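Local coordinates for protein apoptosis regulator Bcl-2 homolog (PDB 4MI8) that inhibits apoptosis and starvation-induced autophagy of the infected host cell, binding host BECN1, BAK1 and BAX and so aiding chronic infection, at residues L116-C119 with M120-F124. Numbering follows the deposited sequence.
Sequences LNDC and MTHFF
Asn-117 and Thr-121, one helical turn apart in helix 111-126, are joined by a side-chain hydroxyl as well as by the backbone. The carbonyl Asn-117 O accepts twice from Thr-121: from the backbone N at 2.7 Å and from the hydroxyl OG1, also at 2.7 Å. Thr-121 OG1 comes from well above the carbonyl plane. A chi1 of -57° sets OG1 beside its own backbone N and turns it back to the preceding turn. Thr-121 OG1 also lies 2.9 Å from Asn-117 OD1. Asn-117 ND2 is hydrogen-bonded to Thr-16 OG1 of helix 8-23.

Routine i to i+4 bonds flank this pair: Met-120 N to Leu-116 O (2.9 Å) and Phe-123 N to Cys-119 O (2.8 Å).

The apolar contact is between Leu-116 and Met-120. Leu-116 CD1 lies 4.1 Å from Met-120 SD, the two side chains running side by side, and both reach helix 86-103. On the more exposed side, Asp-118 and His-122 also lie side by side, but the exact position of the His-122 ring is doubtful.

The i to i+4 spacing is that of an alpha helix. With Leu-116 and Met-120 buried and Asp-118 and His-122 on the outer side, it is amphipathic, packed against helices 8-23, 68-81 and 86-103 in the all-helical Bcl-2 fold.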
ATOM      1  N   LEU A 116      11.447  -3.019   0.940  1.00 45.87           N
ATOM      2  CA  LEU A 116      10.057  -2.499   0.915  1.00 43.58           C
ATOM      3  C   LEU A 116       9.032  -3.628   1.182  1.00 39.84           C
ATOM      4  O   LEU A 116       8.148  -3.498   2.046  1.00 41.44           O
ATOM      5  CB  LEU A 116       9.784  -1.790  -0.415  1.00 40.73           C
ATOM      6  CG  LEU A 116       8.387  -1.161  -0.474  1.00 38.96           C
ATOM      7  CD1 LEU A 116       8.181  -0.113   0.630  1.00 38.67           C
ATOM      8  CD2 LEU A 116       8.189  -0.621  -1.887  1.00 38.22           C
ATOM      9  N   ASN A 117       9.196  -4.740   0.459  1.00 41.40           N
ATOM     10  CA  ASN A 117       8.357  -5.929   0.632  1.00 41.09           C
ATOM     11  C   ASN A 117       8.282  -6.376   2.076  1.00 43.99           C
ATOM     12  O   ASN A 117       7.181  -6.470   2.617  1.00 43.11           O
ATOM     13  CB  ASN A 117       8.840  -7.034  -0.270  1.00 42.94           C
ATOM     14  CG  ASN A 117       7.810  -8.196  -0.439  1.00 43.97           C
ATOM     15  OD1 ASN A 117       6.786  -8.278   0.206  1.00 46.91           O
ATOM     16  ND2 ASN A 117       8.132  -9.104  -1.297  1.00 47.74           N
ATOM     17  N   ASP A 118       9.464  -6.597   2.701  1.00 48.95           N
ATOM     18  CA  ASP A 118       9.609  -7.115   4.049  1.00 49.11           C
ATOM     19  C   ASP A 118       8.936  -6.248   5.047  1.00 46.07           C
ATOM     20  O   ASP A 118       8.126  -6.716   5.868  1.00 46.38           O
ATOM     21  CB  ASP A 118      11.099  -7.221   4.454  1.00 55.54           C
ATOM     22  CG  ASP A 118      11.809  -8.358   3.765  1.00 62.87           C
ATOM     23  OD1 ASP A 118      11.132  -9.069   2.984  1.00 65.08           O
ATOM     24  OD2 ASP A 118      13.035  -8.545   4.002  1.00 67.52           O
ATOM     25  N   CYS A 119       9.332  -4.980   5.010  1.00 44.52           N
ATOM     26  CA  CYS A 119       8.743  -3.945   5.846  1.00 47.76           C
ATOM     27  C   CYS A 119       7.194  -3.970   5.731  1.00 45.77           C
ATOM     28  O   CYS A 119       6.481  -4.150   6.790  1.00 44.75           O
ATOM     29  CB  CYS A 119       9.282  -2.566   5.437  1.00 50.84           C
ATOM     30  SG  CYS A 119       8.404  -1.179   6.229  1.00 60.30           S
ATOM     31  N   MET A 120       6.675  -3.881   4.480  1.00 38.68           N
ATOM     32  CA  MET A 120       5.191  -3.868   4.329  1.00 36.85           C
ATOM     33  C   MET A 120       4.612  -5.168   4.814  1.00 36.91           C
ATOM     34  O   MET A 120       3.588  -5.160   5.499  1.00 38.17           O
ATOM     35  CB  MET A 120       4.723  -3.576   2.898  1.00 33.43           C
ATOM     36  CG  MET A 120       4.939  -2.133   2.491  1.00 33.04           C
ATOM     37  SD  MET A 120       4.440  -1.881   0.758  1.00 33.58           S
ATOM     38  CE  MET A 120       2.656  -2.016   0.973  1.00 29.94           C
ATOM     39  N   THR A 121       5.254  -6.280   4.470  1.00 37.70           N
ATOM     40  CA  THR A 121       4.775  -7.598   4.869  1.00 39.52           C
ATOM     41  C   THR A 121       4.868  -7.802   6.378  1.00 45.16           C
ATOM     42  O   THR A 121       4.015  -8.457   6.978  1.00 47.20           O
ATOM     43  CB  THR A 121       5.557  -8.720   4.160  1.00 40.13           C
ATOM     44  OG1 THR A 121       5.465  -8.548   2.741  1.00 40.91           O
ATOM     45  CG2 THR A 121       4.994 -10.081   4.539  1.00 39.45           C
ATOM     46  N   HIS A 122       5.908  -7.241   6.985  1.00 49.48           N
ATOM     47  CA  HIS A 122       6.122  -7.377   8.413  1.00 56.42           C
ATOM     48  C   HIS A 122       5.174  -6.520   9.200  1.00 57.07           C
ATOM     49  O   HIS A 122       4.844  -6.833  10.364  1.00 58.91           O
ATOM     50  CB  HIS A 122       7.562  -7.032   8.772  1.00 61.71           C
ATOM     51  CG  HIS A 122       8.579  -7.995   8.208  1.00 70.70           C
ATOM     52  ND1 HIS A 122       9.866  -7.656   8.014  1.00 72.17           N
ATOM     53  CD2 HIS A 122       8.454  -9.320   7.796  1.00 74.39           C
ATOM     54  CE1 HIS A 122      10.534  -8.708   7.503  1.00 54.71           C
ATOM     55  NE2 HIS A 122       9.669  -9.726   7.371  1.00 77.60           N
ATOM     56  N   PHE A 123       4.724  -5.429   8.589  1.00 50.44           N
ATOM     57  CA  PHE A 123       3.835  -4.532   9.228  1.00 48.07           C
ATOM     58  C   PHE A 123       2.420  -5.035   9.057  1.00 47.81           C
ATOM     59  O   PHE A 123       1.661  -5.043  10.018  1.00 49.63           O
ATOM     60  CB  PHE A 123       4.011  -3.111   8.679  1.00 47.73           C
ATOM     61  CG  PHE A 123       3.206  -2.104   9.421  1.00 50.42           C
ATOM     62  CD1 PHE A 123       1.818  -2.066   9.254  1.00 48.51           C
ATOM     63  CD2 PHE A 123       3.814  -1.245  10.368  1.00 52.90           C
ATOM     64  CE1 PHE A 123       1.017  -1.173   9.976  1.00 50.69           C
ATOM     65  CE2 PHE A 123       3.027  -0.323  11.062  1.00 53.84           C
ATOM     66  CZ  PHE A 123       1.625  -0.274  10.866  1.00 53.73           C
ATOM     67  N   PHE A 124       2.049  -5.433   7.824  1.00 43.54           N
ATOM     68  CA  PHE A 124       0.685  -5.904   7.581  1.00 42.36           C
ATOM     69  C   PHE A 124       0.406  -7.054   8.578  1.00 46.36           C
ATOM     70  O   PHE A 124      -0.620  -7.063   9.270  1.00 46.23           O
ATOM     71  CB  PHE A 124       0.586  -6.412   6.145  1.00 38.10           C
ATOM     72  CG  PHE A 124      -0.795  -6.718   5.694  1.00 35.24           C
ATOM     73  CD1 PHE A 124      -1.400  -7.927   5.978  1.00 36.66           C
ATOM     74  CD2 PHE A 124      -1.492  -5.766   4.924  1.00 33.77           C
ATOM     75  CE1 PHE A 124      -2.676  -8.214   5.516  1.00 37.91           C
ATOM     76  CE2 PHE A 124      -2.757  -6.014   4.470  1.00 32.54           C
ATOM     77  CZ  PHE A 124      -3.347  -7.236   4.738  1.00 35.99           C
TER